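Side-chain contacts in gram-positive cocci surface proteins LPxTG domain-containing protein (Streptococcus pneumoniae, PDB 3NZ3), which probably binds mucin at the bacterial surface through this domain, one part of a longer cell-wall-attached adhesin: residues S16-T21 / G63-G68; I26-K31 / N36-V41. All blocks are in the same frame, centred on the assembly; numbering follows the deposited sequence.

Overall arrangement
The chain is an elongated, all-beta mucin-binding domain, and both contacts draw on its long strand 14-30, which pairs antiparallel with strand 39-53. Contact 1 (16-21 with 63-68) is a surface contact toward one end, where the loop between strands 60-62 and 68-74 lays a tryptophan against the strand. Contact 2 (26-31 with 36-41) lies toward the other, around the turn that leads from strand 14-30 back into strand 39-53, and is partly buried. Their centres are 31 Å apart, on opposite sides of the chain's centre, and their nearest atoms remain about 12 Å from each other. A triethylene glycol, probably from the crystallisation liquor, is bound beside N36 in contact 2.

Contact 1: residues S16-T21 / G63-G68; sequences STETKT and GEWTTG
K20 lies across the six-membered ring of W65, a cation-pi and CH-pi pair on the surface of this all-beta, Ig-like mucin-binding domain, where the loop before strand 68-74 folds against strand 14-30. From CB, which leaves the strand toward the loop, a chi1 of 66° sets K20 CG between the backbone N and the carbonyl carbon, 3.7 Å from W65 CZ3. Beyond CG the chain runs fully extended, at about a right angle to the tryptophan side chain. CD comes 4.0 Å from W65 CH2, and CE sits over the ring face, 4.1 Å from the centroid of the six-membered ring. NZ goes on past, still over that face, 5.0 Å from the same centroid; its hydrogen bond to S96 O helps fix where the ammonium sits. E18, extended with CG anti to the backbone N, brings CD 3.8 Å from W65 CH2, its carboxylate plane turned 62° from the indole. A salt bridge from OE1 to R49 on strand 39-53 holds the carboxylate where its carbons pack on W65. The backbone also comes close: E18 O lies 3.7 Å from W65 CZ3, and T19 CA meets the ring edge, 4.1 Å from that same CZ3.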
# COMPACT_ATOMS: atom_id res chain seq x y z
N SER A 16 -11.80 -11.16 21.18
CA SER A 16 -12.19 -10.29 20.08
C SER A 16 -10.99 -10.16 19.16
O SER A 16 -9.91 -10.68 19.46
CB SER A 16 -12.65 -8.92 20.60
OG SER A 16 -11.63 -8.28 21.35
N THR A 17 -11.19 -9.45 18.05
CA THR A 17 -10.15 -9.28 17.06
C THR A 17 -9.95 -7.80 16.79
O THR A 17 -10.92 -7.05 16.65
CB THR A 17 -10.52 -10.01 15.75
OG1 THR A 17 -10.90 -11.35 16.05
CG2 THR A 17 -9.37 -10.02 14.75
N GLU A 18 -8.68 -7.38 16.75
CA GLU A 18 -8.34 -6.03 16.30
C GLU A 18 -7.82 -6.11 14.88
O GLU A 18 -7.04 -7.00 14.54
CB GLU A 18 -7.29 -5.39 17.22
CG GLU A 18 -7.01 -3.92 16.91
CD GLU A 18 -5.93 -3.29 17.79
OE1 GLU A 18 -5.43 -3.97 18.72
OE2 GLU A 18 -5.58 -2.11 17.54
N THR A 19 -8.26 -5.18 14.03
CA THR A 19 -7.74 -5.08 12.67
C THR A 19 -7.34 -3.66 12.34
O THR A 19 -7.91 -2.70 12.87
CB THR A 19 -8.76 -5.54 11.61
OG1 THR A 19 -9.94 -4.74 11.70
CG2 THR A 19 -9.12 -7.02 11.79
N LYS A 20 -6.34 -3.53 11.47
CA LYS A 20 -5.96 -2.24 10.94
C LYS A 20 -5.52 -2.38 9.48
O LYS A 20 -5.04 -3.44 9.08
CB LYS A 20 -4.86 -1.59 11.79
CG LYS A 20 -3.53 -2.28 11.79
CD LYS A 20 -2.54 -1.44 12.60
CE LYS A 20 -1.17 -2.06 12.63
NZ LYS A 20 -0.22 -1.16 13.37
N THR A 21 -5.70 -1.32 8.71
CA THR A 21 -5.40 -1.33 7.28
C THR A 21 -4.21 -0.41 7.01
O THR A 21 -4.17 0.73 7.49
CB THR A 21 -6.63 -0.94 6.44
OG1 THR A 21 -7.72 -1.80 6.78
CG2 THR A 21 -6.33 -1.07 4.93
N GLY A 63 -2.36 -11.17 20.83
CA GLY A 63 -1.57 -12.07 20.01
C GLY A 63 -0.73 -11.28 19.02
O GLY A 63 -0.81 -10.06 18.96
N GLU A 64 0.06 -12.00 18.23
CA GLU A 64 0.85 -11.38 17.17
C GLU A 64 -0.06 -10.93 16.03
O GLU A 64 -1.12 -11.53 15.81
CB GLU A 64 1.90 -12.36 16.64
CG GLU A 64 2.97 -12.76 17.66
CD GLU A 64 3.73 -11.57 18.20
OE1 GLU A 64 4.20 -10.74 17.41
OE2 GLU A 64 3.85 -11.46 19.44
N TRP A 65 0.35 -9.89 15.31
CA TRP A 65 -0.35 -9.44 14.11
C TRP A 65 -0.03 -10.35 12.92
O TRP A 65 1.07 -10.90 12.83
CB TRP A 65 0.07 -8.03 13.73
CG TRP A 65 -0.38 -6.93 14.62
CD1 TRP A 65 0.32 -6.36 15.67
CD2 TRP A 65 -1.61 -6.19 14.52
NE1 TRP A 65 -0.42 -5.34 16.22
CE2 TRP A 65 -1.60 -5.21 15.54
CE3 TRP A 65 -2.72 -6.27 13.66
CZ2 TRP A 65 -2.67 -4.32 15.73
CZ3 TRP A 65 -3.78 -5.39 13.85
CH2 TRP A 65 -3.75 -4.43 14.89
N THR A 66 -0.97 -10.46 11.99
CA THR A 66 -0.71 -11.12 10.72
C THR A 66 0.21 -10.24 9.88
O THR A 66 0.54 -9.12 10.27
CB THR A 66 -2.02 -11.40 9.94
OG1 THR A 66 -2.80 -10.20 9.85
CG2 THR A 66 -2.83 -12.50 10.62
N THR A 67 0.64 -10.77 8.73
CA THR A 67 1.45 -10.00 7.79
C THR A 67 0.82 -10.04 6.41
O THR A 67 0.01 -10.93 6.09
CB THR A 67 2.88 -10.55 7.67
OG1 THR A 67 2.82 -11.95 7.41
CG2 THR A 67 3.68 -10.29 8.94
N GLY A 68 1.22 -9.09 5.57
CA GLY A 68 0.70 -9.00 4.22
C GLY A 68 1.77 -8.61 3.22
O GLY A 68 2.98 -8.65 3.51

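Contact 2: residues I26-K31 / N36-V41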
# COMPACT_ATOMS: atom_id res chain seq x y z
N ILE A 26 -0.22 4.19 -5.60
CA ILE A 26 0.68 4.56 -6.68
C ILE A 26 -0.03 5.57 -7.57
O ILE A 26 -1.16 5.33 -8.02
CB ILE A 26 1.14 3.33 -7.50
CG1 ILE A 26 1.58 2.20 -6.55
CG2 ILE A 26 2.27 3.72 -8.47
CD1 ILE A 26 1.76 0.85 -7.22
N HIS A 27 0.62 6.72 -7.77
CA HIS A 27 0.13 7.75 -8.69
C HIS A 27 0.95 7.71 -9.97
O HIS A 27 2.14 7.36 -9.95
CB HIS A 27 0.26 9.15 -8.09
CG HIS A 27 -0.41 9.32 -6.76
ND1 HIS A 27 -1.78 9.36 -6.62
CD2 HIS A 27 0.10 9.50 -5.52
CE1 HIS A 27 -2.08 9.54 -5.35
NE2 HIS A 27 -0.96 9.63 -4.66
N TYR A 28 0.32 8.10 -11.07
CA TYR A 28 0.96 8.14 -12.38
C TYR A 28 0.75 9.53 -12.97
O TYR A 28 -0.39 9.91 -13.28
CB TYR A 28 0.37 7.08 -13.31
CG TYR A 28 0.52 5.67 -12.78
CD1 TYR A 28 -0.46 5.11 -11.96
CD2 TYR A 28 1.63 4.90 -13.10
CE1 TYR A 28 -0.32 3.80 -11.46
CE2 TYR A 28 1.78 3.61 -12.62
CZ TYR A 28 0.80 3.06 -11.79
OH TYR A 28 0.94 1.78 -11.32
N VAL A 29 1.83 10.30 -13.10
CA VAL A 29 1.71 11.70 -13.51
C VAL A 29 2.63 12.09 -14.67
O VAL A 29 3.63 11.42 -14.95
CB VAL A 29 1.94 12.70 -12.33
CG1 VAL A 29 1.00 12.39 -11.14
CG2 VAL A 29 3.39 12.70 -11.87
N ASP A 30 2.27 13.18 -15.34
CA ASP A 30 3.17 13.81 -16.30
C ASP A 30 4.32 14.45 -15.51
O ASP A 30 4.09 15.23 -14.58
CB ASP A 30 2.39 14.86 -17.10
CG ASP A 30 3.21 15.48 -18.22
OD1 ASP A 30 4.25 16.09 -17.93
OD2 ASP A 30 2.78 15.38 -19.38
N LYS A 31 5.55 14.12 -15.89
CA LYS A 31 6.76 14.63 -15.22
C LYS A 31 6.77 16.15 -15.06
O LYS A 31 7.22 16.66 -14.04
CB LYS A 31 8.03 14.18 -15.98
CG LYS A 31 9.33 14.46 -15.22
CD LYS A 31 10.55 14.22 -16.08
CE LYS A 31 11.84 14.57 -15.32
NZ LYS A 31 13.02 14.46 -16.22
N ASN A 36 -2.45 13.76 -13.71
CA ASN A 36 -2.51 12.31 -13.62
C ASN A 36 -2.81 11.70 -14.99
O ASN A 36 -3.78 12.07 -15.65
CB ASN A 36 -3.54 11.84 -12.58
CG ASN A 36 -3.16 12.28 -11.17
OD1 ASN A 36 -3.34 13.44 -10.81
ND2 ASN A 36 -2.64 11.35 -10.37
N VAL A 37 -1.95 10.78 -15.42
CA VAL A 37 -2.03 10.21 -16.76
C VAL A 37 -2.61 8.79 -16.78
O VAL A 37 -2.86 8.23 -17.86
CB VAL A 37 -0.66 10.26 -17.49
CG1 VAL A 37 -0.27 11.72 -17.76
CG2 VAL A 37 0.42 9.56 -16.68
N LYS A 38 -2.79 8.23 -15.59
CA LYS A 38 -3.41 6.93 -15.37
C LYS A 38 -4.16 6.98 -14.04
O LYS A 38 -3.88 7.83 -13.20
CB LYS A 38 -2.34 5.83 -15.27
CG LYS A 38 -1.92 5.18 -16.57
CD LYS A 38 -0.72 4.24 -16.35
CE LYS A 38 -1.10 3.03 -15.51
NZ LYS A 38 -0.14 1.90 -15.65
N GLU A 39 -5.11 6.06 -13.86
CA GLU A 39 -5.79 5.90 -12.57
C GLU A 39 -4.80 5.50 -11.47
O GLU A 39 -3.87 4.74 -11.72
CB GLU A 39 -6.88 4.83 -12.67
CG GLU A 39 -8.21 5.32 -13.20
CD GLU A 39 -9.37 4.52 -12.62
OE1 GLU A 39 -9.31 3.28 -12.64
OE2 GLU A 39 -10.34 5.15 -12.15
N ASP A 40 -5.03 6.01 -10.27
CA ASP A 40 -4.30 5.56 -9.09
C ASP A 40 -4.48 4.06 -8.90
O ASP A 40 -5.54 3.52 -9.20
CB ASP A 40 -4.84 6.25 -7.84
CG ASP A 40 -4.32 7.66 -7.67
OD1 ASP A 40 -3.46 8.10 -8.47
OD2 ASP A 40 -4.77 8.32 -6.71
N VAL A 41 -3.43 3.40 -8.40
CA VAL A 41 -3.53 2.02 -7.93
C VAL A 41 -3.50 2.04 -6.39
O VAL A 41 -2.57 2.57 -5.78
CB VAL A 41 -2.41 1.12 -8.52
CG1 VAL A 41 -2.31 -0.21 -7.77
CG2 VAL A 41 -2.66 0.87 -10.02
O HOH W 1 -2.54 8.43 -10.88
O HOH W 2 -0.65 0.59 -12.92
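In Y28 (chi1 -60°) and, swung further round, in K38, CG stands anti to the residue's own carbonyl carbon, and a bend at chi3 of K38 (67°) folds the lysine over the tyrosine ring. They meet where strand 14-30 pairs antiparallel with the short, weakly bonded strand 36-37 and, past a corner at K38, with strand 39-53. K38 CE lies almost exactly above the ring centre of Y28, 3.9 Å from the centroid, and NZ adds a cation-pi contact over the same face. Water 2 links the two tips, bound to both Y28 OH and K38 NZ. V41 CG2 approaches the ring at its edge.

The backbone bonds on both sides of the corner: I26 and V41 form a hydrogen-bonded pair, and on the other side of K38 the amide of V37 donates to Y28 O (2.8 Å). Alongside the strands, H27 ND1 donates to D40 OD1 at 2.8 Å, a His-carboxylate bond that comes from above the carboxylate plane, the ring and carboxylate planes being 65° apart. V29 CG1 packs on the amide of N36, whose OD1 bonds a triethylene glycol. Where the corner parts the strands, water 1 fills in for direct pairing: it accepts from Y28 N and N36 ND2 and donates to K38 O and to D40 OD1, the last at 2.6 Å.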